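Local coordinates for SH2 domain-containing protein 3C (Homo sapiens, PDB 3T6G) that acts as an adapter in integrin-mediated cell adhesion and migration, its C-terminal Cdc25-homology domain held in a closed form required for binding BCAR1, at residues A[137-149]-A[199-211]. The protein carries 2 engineered substitutions. Numbering follows the deposited sequence.
Sequences ELRGTMGNMFSFA and PPLSNTTFPHVLP
Gly143 O accepts from two successive backbone amides: Phe206 N at 3.2 Å, and Thr205 N through a weaker, bent bond (N-H...O 127°). In return Met145 N donates to Phe206 O at 2.8 Å. The bonds of Phe206 N and Met145 N, on either side of Asn144, make Asn144 and Phe206 a single isolated beta bridge in a mostly helical domain that has no strands. Asn144 also N-caps helix 145-155: OD1 accepts weakly from Phe146 N and Ser147 N, while ND2 turns to Asp61 and Thr58. With CG anti to the backbone N (chi1 174°), its amide runs alongside Phe206, the amide and ring planes nearly parallel and OD1 3.4 Å from Phe206 CB. Over one face of the Phe206 ring sits Phe146 CB, 3.4 Å from the ring centroid and 8° off the normal, a CH-pi contact. The two rings are also near parallel but slid apart, with little overlap. Beyond them, Phe146 CD1 meets Leu210 CD1 at 3.8 Å, and Phe103 of helix 93-115 touches Leu210. Were Phe206 an alanine, Phe146 CB would probably lose the ring face it rests on, leaving a gap beside the Asn144 amide. Elsewhere in the contact, Met145, bent at chi2 and chi3, brings SD tip to tip with Pro199 CG. A water links Met145 O, weakly, to His208 ND1, whose NE2 bonds Asn193. Paired backbone groups and the Phe206 face against Phe146 CB thus join residues 199-211 to the start of helix 145-155 within the Cdc25-homology domain.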
loop_
_atom_site.group_PDB
_atom_site.type_symbol
_atom_site.label_atom_id
_atom_site.label_comp_id
_atom_site.label_asym_id
_atom_site.label_seq_id
_atom_site.Cartn_x
_atom_site.Cartn_y
_atom_site.Cartn_z
ATOM N N GLU A 137 -8.599 8.206 15.361
ATOM C CA GLU A 137 -8.990 6.911 15.916
ATOM C C GLU A 137 -8.322 5.752 15.151
ATOM O O GLU A 137 -7.723 4.851 15.733
ATOM C CB GLU A 137 -10.509 6.761 15.887
ATOM C CG GLU A 137 -11.229 7.555 16.954
ATOM C CD GLU A 137 -11.013 6.968 18.327
ATOM O OE1 GLU A 137 -10.969 5.724 18.437
ATOM O OE2 GLU A 137 -10.868 7.747 19.292
ATOM N N LEU A 138 -8.445 5.783 13.837
ATOM C CA LEU A 138 -7.733 4.845 12.999
ATOM C C LEU A 138 -6.275 4.746 13.437
ATOM O O LEU A 138 -5.721 3.652 13.578
ATOM C CB LEU A 138 -7.844 5.292 11.547
ATOM C CG LEU A 138 -9.265 5.124 11.026
ATOM C CD1 LEU A 138 -9.487 5.788 9.673
ATOM C CD2 LEU A 138 -9.623 3.629 10.994
ATOM N N ARG A 139 -5.657 5.887 13.702
ATOM C CA ARG A 139 -4.232 5.872 13.973
ATOM C C ARG A 139 -3.905 5.379 15.359
ATOM O O ARG A 139 -2.898 4.701 15.557
ATOM C CB ARG A 139 -3.632 7.253 13.785
ATOM C CG ARG A 139 -2.683 7.613 14.892
ATOM C CD ARG A 139 -1.664 8.592 14.419
ATOM N NE ARG A 139 -0.383 8.267 15.004
ATOM C CZ ARG A 139 0.159 8.936 16.006
ATOM N NH1 ARG A 139 -0.479 9.980 16.514
ATOM N NH2 ARG A 139 1.340 8.567 16.487
ATOM N N GLY A 140 -4.753 5.720 16.321
ATOM C CA GLY A 140 -4.438 5.496 17.720
ATOM C C GLY A 140 -5.161 4.331 18.350
ATOM O O GLY A 140 -4.549 3.468 18.961
ATOM N N THR A 141 -6.476 4.311 18.220
ATOM C CA THR A 141 -7.259 3.236 18.797
ATOM C C THR A 141 -7.085 1.952 17.979
ATOM O O THR A 141 -6.740 0.899 18.521
ATOM C CB THR A 141 -8.748 3.619 18.869
ATOM O OG1 THR A 141 -8.898 4.777 19.690
ATOM C CG2 THR A 141 -9.533 2.511 19.484
ATOM N N MET A 142 -7.303 2.058 16.673
ATOM C CA MET A 142 -7.268 0.905 15.779
ATOM C C MET A 142 -5.882 0.475 15.284
ATOM O O MET A 142 -5.736 -0.635 14.778
ATOM C CB MET A 142 -8.154 1.172 14.561
ATOM C CG MET A 142 -9.627 1.310 14.887
ATOM S SD MET A 142 -10.048 0.343 16.339
ATOM C CE MET A 142 -10.286 -1.243 15.564
ATOM N N GLY A 143 -4.880 1.349 15.395
ATOM C CA GLY A 143 -3.568 1.089 14.806
ATOM C C GLY A 143 -3.679 0.583 13.369
ATOM O O GLY A 143 -3.051 -0.398 12.999
ATOM N N ASN A 144 -4.523 1.243 12.580
ATOM C CA ASN A 144 -4.759 0.889 11.191
ATOM C C ASN A 144 -4.184 1.976 10.280
ATOM O O ASN A 144 -4.885 2.939 9.959
ATOM C CB ASN A 144 -6.277 0.699 10.941
ATOM C CG ASN A 144 -6.591 0.478 9.486
ATOM O OD1 ASN A 144 -5.671 0.334 8.674
ATOM N ND2 ASN A 144 -7.880 0.463 9.130
ATOM N N MET A 145 -2.910 1.836 9.882
ATOM C CA MET A 145 -2.225 2.856 9.074
ATOM C C MET A 145 -2.822 2.980 7.682
ATOM O O MET A 145 -2.702 4.010 7.033
ATOM C CB MET A 145 -0.731 2.563 8.919
ATOM C CG MET A 145 0.092 2.490 10.188
ATOM S SD MET A 145 -0.122 3.917 11.285
ATOM C CE MET A 145 -1.753 3.594 11.951
ATOM N N PHE A 146 -3.444 1.914 7.208
ATOM C CA PHE A 146 -3.983 1.917 5.850
ATOM C C PHE A 146 -5.088 2.974 5.712
ATOM O O PHE A 146 -4.921 3.962 4.998
ATOM C CB PHE A 146 -4.468 0.509 5.464
ATOM C CG PHE A 146 -5.190 0.444 4.126
ATOM C CD1 PHE A 146 -4.498 0.333 2.950
ATOM C CD2 PHE A 146 -6.559 0.477 4.064
ATOM C CE1 PHE A 146 -5.153 0.266 1.748
ATOM C CE2 PHE A 146 -7.214 0.407 2.859
ATOM C CZ PHE A 146 -6.518 0.309 1.704
ATOM N N SER A 147 -6.205 2.782 6.411
ATOM C CA SER A 147 -7.312 3.750 6.350
ATOM C C SER A 147 -7.027 5.102 7.017
ATOM O O SER A 147 -7.549 6.130 6.593
ATOM C CB SER A 147 -8.627 3.138 6.844
ATOM O OG SER A 147 -9.251 2.448 5.758
ATOM N N PHE A 148 -6.194 5.101 8.047
ATOM C CA PHE A 148 -5.656 6.346 8.558
ATOM C C PHE A 148 -5.150 7.224 7.408
ATOM O O PHE A 148 -5.511 8.386 7.304
ATOM C CB PHE A 148 -4.522 6.068 9.526
ATOM C CG PHE A 148 -3.692 7.281 9.834
ATOM C CD1 PHE A 148 -4.249 8.363 10.510
ATOM C CD2 PHE A 148 -2.345 7.341 9.457
ATOM C CE1 PHE A 148 -3.494 9.490 10.797
ATOM C CE2 PHE A 148 -1.561 8.475 9.744
ATOM C CZ PHE A 148 -2.143 9.556 10.411
ATOM N N ALA A 149 -4.335 6.653 6.525
ATOM C CA ALA A 149 -3.729 7.422 5.435
ATOM C C ALA A 149 -4.729 7.674 4.326
ATOM O O ALA A 149 -4.630 8.661 3.603
ATOM C CB ALA A 149 -2.492 6.700 4.877
ATOM N N PRO A 199 4.498 3.170 13.874
ATOM C CA PRO A 199 3.690 2.924 15.076
ATOM C C PRO A 199 4.180 1.706 15.841
ATOM O O PRO A 199 4.692 0.770 15.220
ATOM C CB PRO A 199 2.300 2.650 14.507
ATOM C CG PRO A 199 2.572 2.053 13.164
ATOM C CD PRO A 199 3.803 2.748 12.645
ATOM N N PRO A 200 4.019 1.709 17.174
ATOM C CA PRO A 200 4.486 0.573 17.974
ATOM C C PRO A 200 3.835 -0.694 17.457
ATOM O O PRO A 200 2.613 -0.788 17.354
ATOM C CB PRO A 200 4.007 0.904 19.390
ATOM C CG PRO A 200 2.905 1.892 19.209
ATOM C CD PRO A 200 3.223 2.664 17.964
ATOM N N LEU A 201 4.672 -1.650 17.088
ATOM C CA LEU A 201 4.217 -2.886 16.487
ATOM C C LEU A 201 3.134 -3.538 17.365
ATOM O O LEU A 201 2.215 -4.184 16.860
ATOM C CB LEU A 201 5.430 -3.806 16.321
ATOM C CG LEU A 201 5.467 -5.042 15.426
ATOM C CD1 LEU A 201 5.389 -4.687 13.951
ATOM C CD2 LEU A 201 6.758 -5.768 15.732
ATOM N N SER A 202 3.229 -3.339 18.678
ATOM C CA SER A 202 2.315 -3.994 19.613
ATOM C C SER A 202 0.859 -3.506 19.550
ATOM O O SER A 202 -0.046 -4.196 20.020
ATOM C CB SER A 202 2.833 -3.875 21.042
ATOM O OG SER A 202 2.550 -2.595 21.570
ATOM N N ASN A 203 0.630 -2.324 18.986
ATOM C CA ASN A 203 -0.738 -1.848 18.786
ATOM C C ASN A 203 -1.147 -1.916 17.337
ATOM O O ASN A 203 -2.269 -1.555 16.987
ATOM C CB ASN A 203 -0.932 -0.414 19.308
ATOM C CG ASN A 203 -2.404 0.034 19.287
ATOM O OD1 ASN A 203 -3.208 -0.403 20.110
ATOM N ND2 ASN A 203 -2.750 0.912 18.345
ATOM N N THR A 204 -0.248 -2.406 16.490
ATOM C CA THR A 204 -0.492 -2.385 15.053
ATOM C C THR A 204 -1.332 -3.550 14.558
ATOM O O THR A 204 -1.230 -4.685 15.040
ATOM C CB THR A 204 0.820 -2.337 14.263
ATOM O OG1 THR A 204 1.636 -1.280 14.779
ATOM C CG2 THR A 204 0.547 -2.080 12.803
ATOM N N THR A 205 -2.091 -3.257 13.517
ATOM C CA THR A 205 -3.208 -4.055 13.103
ATOM C C THR A 205 -3.184 -4.034 11.602
ATOM O O THR A 205 -3.659 -4.947 10.937
ATOM C CB THR A 205 -4.493 -3.348 13.623
ATOM O OG1 THR A 205 -5.206 -4.191 14.549
ATOM C CG2 THR A 205 -5.379 -2.898 12.485
ATOM N N PHE A 206 -2.619 -2.966 11.060
ATOM C CA PHE A 206 -2.453 -2.835 9.628
ATOM C C PHE A 206 -1.371 -1.798 9.360
ATOM O O PHE A 206 -1.634 -0.605 9.390
ATOM C CB PHE A 206 -3.761 -2.409 9.001
ATOM C CG PHE A 206 -3.792 -2.562 7.522
ATOM C CD1 PHE A 206 -4.986 -2.768 6.869
ATOM C CD2 PHE A 206 -2.627 -2.528 6.789
ATOM C CE1 PHE A 206 -5.027 -2.923 5.513
ATOM C CE2 PHE A 206 -2.661 -2.670 5.424
ATOM C CZ PHE A 206 -3.859 -2.858 4.785
ATOM N N PRO A 207 -0.147 -2.261 9.069
ATOM C CA PRO A 207 1.058 -1.433 9.021
ATOM C C PRO A 207 1.016 -0.514 7.817
ATOM O O PRO A 207 0.135 -0.650 6.946
ATOM C CB PRO A 207 2.153 -2.462 8.803
ATOM C CG PRO A 207 1.478 -3.461 7.892
ATOM C CD PRO A 207 0.071 -3.571 8.428
ATOM N N HIS A 208 1.965 0.413 7.759
ATOM C CA HIS A 208 2.027 1.342 6.640
ATOM C C HIS A 208 2.682 0.628 5.433
ATOM O O HIS A 208 3.877 0.336 5.447
ATOM C CB HIS A 208 2.788 2.614 7.072
ATOM C CG HIS A 208 2.719 3.732 6.081
ATOM N ND1 HIS A 208 1.572 4.044 5.391
ATOM C CD2 HIS A 208 3.666 4.606 5.653
ATOM C CE1 HIS A 208 1.807 5.065 4.580
ATOM N NE2 HIS A 208 3.070 5.423 4.722
ATOM N N VAL A 209 1.896 0.337 4.402
ATOM C CA VAL A 209 2.390 -0.410 3.246
ATOM C C VAL A 209 2.133 0.337 1.940
ATOM O O VAL A 209 2.425 -0.186 0.865
ATOM C CB VAL A 209 1.726 -1.843 3.111
ATOM C CG1 VAL A 209 1.858 -2.654 4.381
ATOM C CG2 VAL A 209 0.256 -1.742 2.727
ATOM N N LEU A 210 1.571 1.544 2.004
ATOM C CA LEU A 210 1.347 2.289 0.756
ATOM C C LEU A 210 2.625 2.727 0.017
ATOM O O LEU A 210 2.691 2.656 -1.204
ATOM C CB LEU A 210 0.381 3.458 0.930
ATOM C CG LEU A 210 -0.871 3.066 0.158
ATOM C CD1 LEU A 210 -1.811 2.314 1.079
ATOM C CD2 LEU A 210 -1.543 4.257 -0.470
ATOM N N PRO A 211 3.635 3.203 0.742
ATOM C CA PRO A 211 4.849 3.447 -0.036
ATOM C C PRO A 211 5.288 2.181 -0.769
ATOM O O PRO A 211 5.366 2.211 -1.987
ATOM C CB PRO A 211 5.861 3.850 1.032
ATOM C CG PRO A 211 5.029 4.548 2.034
ATOM C CD PRO A 211 3.725 3.775 2.093
HETATM O O HOH W 1 -1.030 3.296 5.115
#